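Side-chain contacts in diphosphomevalonate decarboxylase, putative (Trypanosoma brucei, PDB 2HKE), which probably catalyses the ATP-dependent decarboxylation of (R)-5-diphosphomevalonate to isopentenyl diphosphate, a step of the mevalonate pathway to isoprenoids and sterols: residues T266-A271 with E316-P321; A312-H317 with K354-L359; T320-F325 with E334-V339. The protein carries 1 engineered substitution. All coordinates share one frame; numbering follows the deposited sequence.

Interaction 1 of 3, residues T266-A271 with E316-P321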
loop_
_atom_site.group_PDB
_atom_site.type_symbol
_atom_site.label_atom_id
_atom_site.label_comp_id
_atom_site.label_asym_id
_atom_site.label_seq_id
_atom_site.Cartn_x
_atom_site.Cartn_y
_atom_site.Cartn_z
ATOM N N THR A 266 -15.137 0.974 -10.352
ATOM C CA THR A 266 -15.923 1.568 -11.424
ATOM C C THR A 266 -15.972 0.598 -12.582
ATOM O O THR A 266 -15.335 -0.447 -12.559
ATOM C CB THR A 266 -15.259 2.824 -11.911
ATOM O OG1 THR A 266 -13.990 2.474 -12.509
ATOM C CG2 THR A 266 -15.071 3.852 -10.769
ATOM N N GLU A 267 -16.668 0.962 -13.653
ATOM C CA GLU A 267 -16.684 0.033 -14.793
ATOM C C GLU A 267 -15.309 -0.032 -15.455
ATOM O O GLU A 267 -15.012 -0.987 -16.171
ATOM C CB GLU A 267 -17.729 0.440 -15.800
ATOM C CG GLU A 267 -19.199 0.149 -15.330
ATOM C CD GLU A 267 -19.510 -1.331 -15.141
ATOM O OE1 GLU A 267 -18.919 -2.194 -15.860
ATOM O OE2 GLU A 267 -20.354 -1.658 -14.246
ATOM N N ASP A 268 -14.521 1.024 -15.318
ATOM C CA ASP A 268 -13.118 0.969 -15.801
ATOM C C ASP A 268 -12.336 -0.105 -15.038
ATOM O O ASP A 268 -11.610 -0.899 -15.653
ATOM C CB ASP A 268 -12.413 2.291 -15.630
ATOM C CG ASP A 268 -12.829 3.330 -16.632
ATOM O OD1 ASP A 268 -13.391 3.005 -17.678
ATOM O OD2 ASP A 268 -12.579 4.504 -16.330
ATOM N N SER A 269 -12.497 -0.134 -13.715
ATOM C CA SER A 269 -11.942 -1.231 -12.896
ATOM C C SER A 269 -12.323 -2.601 -13.432
ATOM O O SER A 269 -11.470 -3.482 -13.606
ATOM C CB SER A 269 -12.415 -1.126 -11.443
ATOM O OG SER A 269 -12.104 0.132 -10.917
ATOM N N TYR A 270 -13.621 -2.801 -13.662
ATOM C CA TYR A 270 -14.123 -4.078 -14.133
ATOM C C TYR A 270 -13.647 -4.399 -15.530
ATOM O O TYR A 270 -13.342 -5.567 -15.833
ATOM C CB TYR A 270 -15.667 -4.167 -14.064
ATOM C CG TYR A 270 -16.248 -3.993 -12.686
ATOM C CD1 TYR A 270 -15.825 -4.787 -11.628
ATOM C CD2 TYR A 270 -17.219 -3.023 -12.434
ATOM C CE1 TYR A 270 -16.354 -4.630 -10.351
ATOM C CE2 TYR A 270 -17.754 -2.854 -11.143
ATOM C CZ TYR A 270 -17.337 -3.667 -10.127
ATOM O OH TYR A 270 -17.870 -3.502 -8.869
ATOM N N ALA A 271 -13.517 -3.374 -16.371
ATOM C CA ALA A 271 -12.974 -3.623 -17.695
ATOM C C ALA A 271 -11.495 -4.072 -17.603
ATOM O O ALA A 271 -11.052 -4.895 -18.381
ATOM C CB ALA A 271 -13.066 -2.370 -18.517
ATOM N N GLU A 316 -3.513 -0.305 -26.118
ATOM C CA GLU A 316 -4.472 -0.523 -27.172
ATOM C C GLU A 316 -5.898 -0.291 -26.687
ATOM O O GLU A 316 -6.756 0.048 -27.454
ATOM C CB GLU A 316 -4.278 -1.909 -27.714
ATOM C CG GLU A 316 -3.006 -1.973 -28.441
ATOM C CD GLU A 316 -3.039 -1.279 -29.807
ATOM O OE1 GLU A 316 -4.132 -1.190 -30.428
ATOM O OE2 GLU A 316 -1.948 -0.865 -30.244
ATOM N N HIS A 317 -6.131 -0.498 -25.398
ATOM C CA HIS A 317 -7.474 -0.441 -24.831
ATOM C C HIS A 317 -7.666 0.806 -24.007
ATOM O O HIS A 317 -8.788 1.339 -23.889
ATOM C CB HIS A 317 -7.690 -1.694 -23.958
ATOM C CG HIS A 317 -7.600 -2.976 -24.725
ATOM N ND1 HIS A 317 -6.411 -3.591 -25.019
ATOM C CD2 HIS A 317 -8.557 -3.748 -25.267
ATOM C CE1 HIS A 317 -6.636 -4.690 -25.708
ATOM N NE2 HIS A 317 -7.936 -4.797 -25.886
ATOM N N PHE A 318 -6.601 1.240 -23.359
ATOM C CA PHE A 318 -6.607 2.476 -22.548
ATOM C C PHE A 318 -5.448 3.375 -22.986
ATOM O O PHE A 318 -4.473 3.527 -22.270
ATOM C CB PHE A 318 -6.469 2.142 -21.069
ATOM C CG PHE A 318 -7.638 1.415 -20.487
ATOM C CD1 PHE A 318 -7.676 0.038 -20.470
ATOM C CD2 PHE A 318 -8.704 2.123 -19.958
ATOM C CE1 PHE A 318 -8.789 -0.629 -19.932
ATOM C CE2 PHE A 318 -9.798 1.472 -19.400
ATOM C CZ PHE A 318 -9.828 0.090 -19.389
ATOM N N PRO A 319 -5.547 3.991 -24.188
ATOM C CA PRO A 319 -4.424 4.726 -24.746
ATOM C C PRO A 319 -4.090 5.889 -23.876
ATOM O O PRO A 319 -4.932 6.771 -23.642
ATOM C CB PRO A 319 -4.941 5.176 -26.123
ATOM C CG PRO A 319 -6.132 4.314 -26.365
ATOM C CD PRO A 319 -6.718 4.005 -25.083
ATOM N N THR A 320 -2.861 5.886 -23.387
ATOM C CA THR A 320 -2.406 6.828 -22.400
ATOM C C THR A 320 -1.088 7.466 -22.875
ATOM O O THR A 320 -0.126 6.761 -23.189
ATOM C CB THR A 320 -2.145 6.138 -21.059
ATOM O OG1 THR A 320 -3.328 5.410 -20.656
ATOM C CG2 THR A 320 -1.695 7.180 -19.978
ATOM N N PRO A 321 -1.031 8.793 -22.875
ATOM C CA PRO A 321 0.212 9.438 -23.339
ATOM C C PRO A 321 1.415 9.134 -22.427
ATOM O O PRO A 321 1.249 8.983 -21.204
ATOM C CB PRO A 321 -0.124 10.932 -23.349
ATOM C CG PRO A 321 -1.413 11.102 -22.649
ATOM C CD PRO A 321 -2.065 9.747 -22.456
#
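With CG of Phe-318 anti to its carbonyl carbon (chi1 -67°) and the ring turned crosswise (chi2 91°), the phenyl group reaches across to the first turn of helix 267-283, where Ala-271 and Asp-268 receive it. CZ leads: CB of Ala-271 meets it at the ring edge, near the ring plane, 4.2 Å from CZ. A methyl group suits this place, since a small side chain lets the aromatic tip come up to the helix. One turn earlier, Asp-268 touches the ring too, its backbone O 4.3 Å from CZ of Phe-318 and its OD1 4.3 Å from CE2. That carboxylate is engaged elsewhere, with His-351 and, through a salt bridge, Lys-354. The helix start is closed by a capping box: Ser-269 N donates to Thr-266 OG1 over 3.2 Å, and Thr-266 N returns a bond to Ser-269 OG. The contact joins the beginning of one helix of the C-terminal domain to the turn that leaves another, helix 307-317. Met-272 and Leu-275 of helix 267-283 also touch Phe-318. Behind the ring, the hydroxyl of Thr-320 donates to Phe-318 O, with OG1 2.7 Å from that oxygen and 38° out of the carbonyl plane.

Interaction 2 of 3, residues A312-H317 with K354-L359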
loop_
_atom_site.group_PDB
_atom_site.type_symbol
_atom_site.label_atom_id
_atom_site.label_comp_id
_atom_site.label_asym_id
_atom_site.label_seq_id
_atom_site.Cartn_x
_atom_site.Cartn_y
_atom_site.Cartn_z
ATOM N N ALA A 312 2.011 -2.550 -23.675
ATOM C CA ALA A 312 1.548 -2.322 -25.063
ATOM C C ALA A 312 0.083 -2.746 -25.232
ATOM O O ALA A 312 -0.721 -2.038 -25.879
ATOM C CB ALA A 312 2.427 -3.087 -26.093
ATOM N N MET A 313 -0.246 -3.900 -24.673
ATOM C CA MET A 313 -1.621 -4.437 -24.725
ATOM C C MET A 313 -2.552 -3.490 -24.026
ATOM O O MET A 313 -3.604 -3.128 -24.563
ATOM C CB MET A 313 -1.648 -5.836 -24.101
ATOM C CG MET A 313 -2.998 -6.484 -24.057
ATOM S SD MET A 313 -3.964 -6.024 -22.593
ATOM C CE MET A 313 -2.972 -6.607 -21.167
ATOM N N LEU A 314 -2.191 -3.037 -22.816
ATOM C CA LEU A 314 -3.022 -2.025 -22.125
ATOM C C LEU A 314 -3.301 -0.768 -22.955
ATOM O O LEU A 314 -4.407 -0.247 -22.913
ATOM C CB LEU A 314 -2.409 -1.599 -20.780
ATOM C CG LEU A 314 -2.286 -2.702 -19.713
ATOM C CD1 LEU A 314 -1.652 -2.164 -18.412
ATOM C CD2 LEU A 314 -3.651 -3.394 -19.452
ATOM N N MET A 315 -2.284 -0.255 -23.654
ATOM C CA MET A 315 -2.400 1.003 -24.432
ATOM C C MET A 315 -3.313 0.901 -25.632
ATOM O O MET A 315 -3.789 1.917 -26.129
ATOM C CB MET A 315 -1.042 1.456 -24.883
ATOM C CG MET A 315 -0.123 1.901 -23.730
ATOM S SD MET A 315 -0.749 3.201 -22.693
ATOM C CE MET A 315 -1.593 2.364 -21.339
ATOM N N GLU A 316 -3.513 -0.305 -26.118
ATOM C CA GLU A 316 -4.472 -0.523 -27.172
ATOM C C GLU A 316 -5.898 -0.291 -26.687
ATOM O O GLU A 316 -6.756 0.048 -27.454
ATOM C CB GLU A 316 -4.278 -1.909 -27.714
ATOM C CG GLU A 316 -3.006 -1.973 -28.441
ATOM C CD GLU A 316 -3.039 -1.279 -29.807
ATOM O OE1 GLU A 316 -4.132 -1.190 -30.428
ATOM O OE2 GLU A 316 -1.948 -0.865 -30.244
ATOM N N HIS A 317 -6.131 -0.498 -25.398
ATOM C CA HIS A 317 -7.474 -0.441 -24.831
ATOM C C HIS A 317 -7.666 0.806 -24.007
ATOM O O HIS A 317 -8.788 1.339 -23.889
ATOM C CB HIS A 317 -7.690 -1.694 -23.958
ATOM C CG HIS A 317 -7.600 -2.976 -24.725
ATOM N ND1 HIS A 317 -6.411 -3.591 -25.019
ATOM C CD2 HIS A 317 -8.557 -3.748 -25.267
ATOM C CE1 HIS A 317 -6.636 -4.690 -25.708
ATOM N NE2 HIS A 317 -7.936 -4.797 -25.886
ATOM N N LYS A 354 -10.124 5.135 -23.256
ATOM C CA LYS A 354 -9.785 6.342 -22.519
ATOM C C LYS A 354 -8.417 6.151 -21.886
ATOM O O LYS A 354 -7.980 5.029 -21.677
ATOM C CB LYS A 354 -10.826 6.647 -21.453
ATOM C CG LYS A 354 -10.877 5.554 -20.350
ATOM C CD LYS A 354 -12.008 5.720 -19.408
ATOM C CE LYS A 354 -13.324 5.238 -19.983
ATOM N NZ LYS A 354 -14.337 5.571 -18.944
ATOM N N PRO A 355 -7.725 7.245 -21.593
ATOM C CA PRO A 355 -6.432 7.095 -20.936
ATOM C C PRO A 355 -6.587 6.727 -19.460
ATOM O O PRO A 355 -7.591 7.068 -18.812
ATOM C CB PRO A 355 -5.830 8.501 -21.023
ATOM C CG PRO A 355 -7.002 9.401 -21.128
ATOM C CD PRO A 355 -8.072 8.652 -21.845
ATOM N N PHE A 356 -5.590 6.033 -18.915
ATOM C CA PHE A 356 -5.404 6.050 -17.459
ATOM C C PHE A 356 -5.103 7.472 -17.017
ATOM O O PHE A 356 -4.592 8.308 -17.807
ATOM C CB PHE A 356 -4.241 5.148 -17.027
ATOM C CG PHE A 356 -4.362 3.714 -17.472
ATOM C CD1 PHE A 356 -5.557 3.006 -17.328
ATOM C CD2 PHE A 356 -3.241 3.039 -17.960
ATOM C CE1 PHE A 356 -5.660 1.684 -17.724
ATOM C CE2 PHE A 356 -3.368 1.672 -18.387
ATOM C CZ PHE A 356 -4.563 1.022 -18.224
ATOM N N GLU A 357 -5.351 7.752 -15.746
ATOM C CA GLU A 357 -4.940 9.027 -15.184
ATOM C C GLU A 357 -3.408 9.054 -15.156
ATOM O O GLU A 357 -2.793 10.083 -15.363
ATOM C CB GLU A 357 -5.516 9.214 -13.805
ATOM C CG GLU A 357 -7.003 9.180 -13.735
ATOM C CD GLU A 357 -7.619 10.231 -14.664
ATOM O OE1 GLU A 357 -7.488 11.440 -14.339
ATOM O OE2 GLU A 357 -8.166 9.835 -15.722
ATOM N N MET A 358 -2.802 7.897 -14.904
ATOM C CA MET A 358 -1.364 7.751 -14.957
ATOM C C MET A 358 -1.078 6.279 -14.871
ATOM O O MET A 358 -1.941 5.501 -14.490
ATOM C CB MET A 358 -0.668 8.465 -13.795
ATOM C CG MET A 358 -0.439 7.638 -12.572
ATOM S SD MET A 358 0.556 8.562 -11.369
ATOM C CE MET A 358 -0.731 9.693 -11.099
ATOM N N LEU A 359 0.129 5.917 -15.242
ATOM C CA LEU A 359 0.610 4.539 -15.124
ATOM C C LEU A 359 1.956 4.529 -14.438
ATOM O O LEU A 359 2.931 5.048 -14.991
ATOM C CB LEU A 359 0.753 3.890 -16.494
ATOM C CG LEU A 359 1.226 2.440 -16.509
ATOM C CD1 LEU A 359 0.209 1.536 -15.814
ATOM C CD2 LEU A 359 1.465 1.964 -17.933
#
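Lys-354 and Phe-356 lie on the loop leading into strand 358-363, which packs against the end of helix 307-317 beside the five-stranded sheet of the C-terminal domain. At Lys-354 the approach is by backbone: its N stands 4.1 Å from His-317 O, too far for a bond, while its ammonium group leads away to Asp-268. The imidazole of His-317 is turned back to its own helix, where ND1 donates to Met-313 O over 2.9 Å with the acceptor in the ring plane; NE2 takes the backbone N of Leu-348, so both ring nitrogens are satisfied in a buried place.

Phe-356 carries the contact. Its backbone N bonds to Thr-320 OG1, and its ring also touches Ala-188 of strand 183-189. CB of Leu-314 comes up at the ring edge, 4.2 Å from CE2 of Phe-356. Met-315 starts out pointing away from residues 354-359, but bends at chi2 (-57°) and chi3 (92°) bring its methyl back, with CE 3.5 Å from CE2 of Phe-356 and 3.8 Å from its CD2. An unbranched, flexible thioether suits this task, as it can fold round to lay its methyl against a rigid aromatic ring. Farther along, CB of Leu-359 points toward the helix from within the strand; its side chain rests on Ala-188 and Phe-325, and its backbone N bonds to the carbonyl O of Lys-324.

Interaction 3 of 3, residues T320-F325 with E334-V339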
loop_
_atom_site.group_PDB
_atom_site.type_symbol
_atom_site.label_atom_id
_atom_site.label_comp_id
_atom_site.label_asym_id
_atom_site.label_seq_id
_atom_site.Cartn_x
_atom_site.Cartn_y
_atom_site.Cartn_z
ATOM N N THR A 320 -2.861 5.886 -23.387
ATOM C CA THR A 320 -2.406 6.828 -22.400
ATOM C C THR A 320 -1.088 7.466 -22.875
ATOM O O THR A 320 -0.126 6.761 -23.189
ATOM C CB THR A 320 -2.145 6.138 -21.059
ATOM O OG1 THR A 320 -3.328 5.410 -20.656
ATOM C CG2 THR A 320 -1.695 7.180 -19.978
ATOM N N PRO A 321 -1.031 8.793 -22.875
ATOM C CA PRO A 321 0.212 9.438 -23.339
ATOM C C PRO A 321 1.415 9.134 -22.427
ATOM O O PRO A 321 1.249 8.983 -21.204
ATOM C CB PRO A 321 -0.124 10.932 -23.349
ATOM C CG PRO A 321 -1.413 11.102 -22.649
ATOM C CD PRO A 321 -2.065 9.747 -22.456
ATOM N N PHE A 322 2.621 9.092 -22.997
ATOM C CA PHE A 322 3.816 8.729 -22.198
ATOM C C PHE A 322 4.132 9.738 -21.130
ATOM O O PHE A 322 4.742 9.406 -20.093
ATOM C CB PHE A 322 5.041 8.486 -23.069
ATOM C CG PHE A 322 4.934 7.264 -23.891
ATOM C CD1 PHE A 322 4.877 6.036 -23.300
ATOM C CD2 PHE A 322 4.892 7.333 -25.279
ATOM C CE1 PHE A 322 4.776 4.877 -24.061
ATOM C CE2 PHE A 322 4.793 6.186 -26.034
ATOM C CZ PHE A 322 4.732 4.961 -25.423
ATOM N N GLU A 323 3.690 10.964 -21.350
ATOM C CA GLU A 323 3.791 11.994 -20.333
ATOM C C GLU A 323 3.129 11.592 -18.993
ATOM O O GLU A 323 3.441 12.158 -17.950
ATOM C CB GLU A 323 3.152 13.261 -20.857
ATOM C CG GLU A 323 3.938 13.944 -22.019
ATOM C CD GLU A 323 3.866 13.243 -23.398
ATOM O OE1 GLU A 323 3.023 12.346 -23.639
ATOM O OE2 GLU A 323 4.710 13.605 -24.261
ATOM N N LYS A 324 2.192 10.648 -19.042
ATOM C CA LYS A 324 1.461 10.192 -17.852
ATOM C C LYS A 324 1.997 8.836 -17.309
ATOM O O LYS A 324 1.398 8.251 -16.399
ATOM C CB LYS A 324 -0.032 10.060 -18.147
ATOM C CG LYS A 324 -0.794 11.378 -18.414
ATOM C CD LYS A 324 -0.862 12.254 -17.164
ATOM C CE LYS A 324 -2.127 13.158 -17.091
ATOM N NZ LYS A 324 -3.331 12.524 -16.353
ATOM N N PHE A 325 3.076 8.370 -17.898
ATOM C CA PHE A 325 3.829 7.213 -17.400
ATOM C C PHE A 325 4.844 7.691 -16.376
ATOM O O PHE A 325 5.605 8.634 -16.637
ATOM C CB PHE A 325 4.608 6.557 -18.517
ATOM C CG PHE A 325 3.850 5.637 -19.380
ATOM C CD1 PHE A 325 2.599 5.968 -19.851
ATOM C CD2 PHE A 325 4.417 4.469 -19.811
ATOM C CE1 PHE A 325 1.940 5.170 -20.694
ATOM C CE2 PHE A 325 3.746 3.631 -20.653
ATOM C CZ PHE A 325 2.487 3.984 -21.084
ATOM N N GLU A 334 11.745 2.459 -22.181
ATOM C CA GLU A 334 12.191 2.526 -23.545
ATOM C C GLU A 334 11.826 1.242 -24.294
ATOM O O GLU A 334 11.472 1.285 -25.457
ATOM C CB GLU A 334 13.677 2.790 -23.616
ATOM C CG GLU A 334 14.093 3.108 -25.077
ATOM C CD GLU A 334 13.178 4.168 -25.736
ATOM O OE1 GLU A 334 13.109 5.305 -25.196
ATOM O OE2 GLU A 334 12.515 3.831 -26.748
ATOM N N LYS A 335 11.863 0.107 -23.601
ATOM C CA LYS A 335 11.432 -1.148 -24.204
ATOM C C LYS A 335 9.930 -1.162 -24.536
ATOM O O LYS A 335 9.537 -1.708 -25.535
ATOM C CB LYS A 335 11.799 -2.326 -23.328
ATOM C CG LYS A 335 13.271 -2.650 -23.386
ATOM C CD LYS A 335 13.596 -3.861 -22.530
ATOM C CE LYS A 335 14.586 -4.807 -23.215
ATOM N NZ LYS A 335 15.297 -5.709 -22.196
ATOM N N VAL A 336 9.092 -0.578 -23.692
ATOM C CA VAL A 336 7.664 -0.462 -24.010
ATOM C C VAL A 336 7.473 0.261 -25.351
ATOM O O VAL A 336 6.670 -0.123 -26.189
ATOM C CB VAL A 336 6.884 0.320 -22.896
ATOM C CG1 VAL A 336 5.463 0.585 -23.362
ATOM C CG2 VAL A 336 6.866 -0.473 -21.589
ATOM N N LYS A 337 8.269 1.297 -25.566
ATOM C CA LYS A 337 8.093 2.147 -26.738
ATOM C C LYS A 337 8.386 1.463 -28.054
ATOM O O LYS A 337 7.931 1.922 -29.073
ATOM C CB LYS A 337 8.946 3.412 -26.598
ATOM C CG LYS A 337 8.484 4.255 -25.436
ATOM C CD LYS A 337 9.071 5.677 -25.435
ATOM C CE LYS A 337 8.628 6.405 -24.219
ATOM N NZ LYS A 337 9.296 7.706 -24.123
ATOM N N VAL A 338 9.177 0.396 -28.051
ATOM C CA VAL A 338 9.501 -0.273 -29.301
ATOM C C VAL A 338 8.693 -1.548 -29.548
ATOM O O VAL A 338 8.877 -2.196 -30.581
ATOM C CB VAL A 338 11.004 -0.562 -29.395
ATOM C CG1 VAL A 338 11.793 0.741 -29.156
ATOM C CG2 VAL A 338 11.431 -1.677 -28.434
ATOM N N VAL A 339 7.810 -1.935 -28.614
ATOM C CA VAL A 339 7.017 -3.142 -28.827
ATOM C C VAL A 339 6.152 -3.014 -30.070
ATOM O O VAL A 339 5.482 -1.998 -30.265
ATOM C CB VAL A 339 6.094 -3.452 -27.614
ATOM C CG1 VAL A 339 5.110 -4.635 -27.898
ATOM C CG2 VAL A 339 6.940 -3.746 -26.423
#
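A 3-10 turn, residues 322-324, faces the C-terminal part of helix 330-338, and the two are joined where the chain of Lys-337 lies over one face of the Phe-322 ring. The lysine is extended beyond CG (chi3 -177°) and runs across that face in the opposite direction to the phenylalanine side chain. Its CG therefore begins above the far end, 3.8 Å from CZ of Phe-322, and its CE finishes near the root, 3.8 Å from CG of Phe-322. CE stands almost squarely over the ring, 12° off the normal through the centroid, an arrangement that makes a CH-pi contact. The ammonium group adds a cation-pi interaction, with NZ 4.8 Å from the centroid of the Phe-322 ring and 25° off its normal. Lysine suits an exposed site of this kind because its methylenes can cover an aromatic face while the charged end remains at the surface.

The turn leads directly into strand 325-327, which is the outermost strand on its side of the five-stranded sheet in this C-terminal domain and runs parallel to strand 358-363. Its first residue, Phe-325, is buried and offers its ring face to the edge of Phe-322: CD1 of Phe-322 sits 3.7 Å above the plane of the Phe-325 ring, over its centre, an edge-to-face contact. Val-336 then fills the corner between these rings and the helix. Its CG1 touches both at their edges, lying 4.4 Å from CE1 of Phe-322 and 4.4 Å from CE2 of Phe-325. A compact branched residue fits this inner position, since it offers an apolar methyl without a long chain to accommodate. Met-315 of helix 307-317 also touches the ring of Phe-325.

How the interactions relate
All three interactions lie in the C-terminal domain, on the same side of the chain's centre. Interactions 1 and 2 are buried and share helix 307-317 with its exit; the rings of Phe-318 and Phe-356 meet with their planes at about 20°, and a salt bridge from Asp-268 to Lys-354 also links them. Their own packing is mainly aromatic against alkyl, with Asp-268 also touching the Phe-318 ring. Interaction 3 lies nearer the surface and within the loop that interaction 2 closes, and there a charged lysine takes part through cation-pi and CH-pi contacts. Lys-324 links it to interaction 2, its NZ bonding to Glu-357 O, while interactions 1 and 3 merely overlap in sequence at Thr-320 and Pro-321.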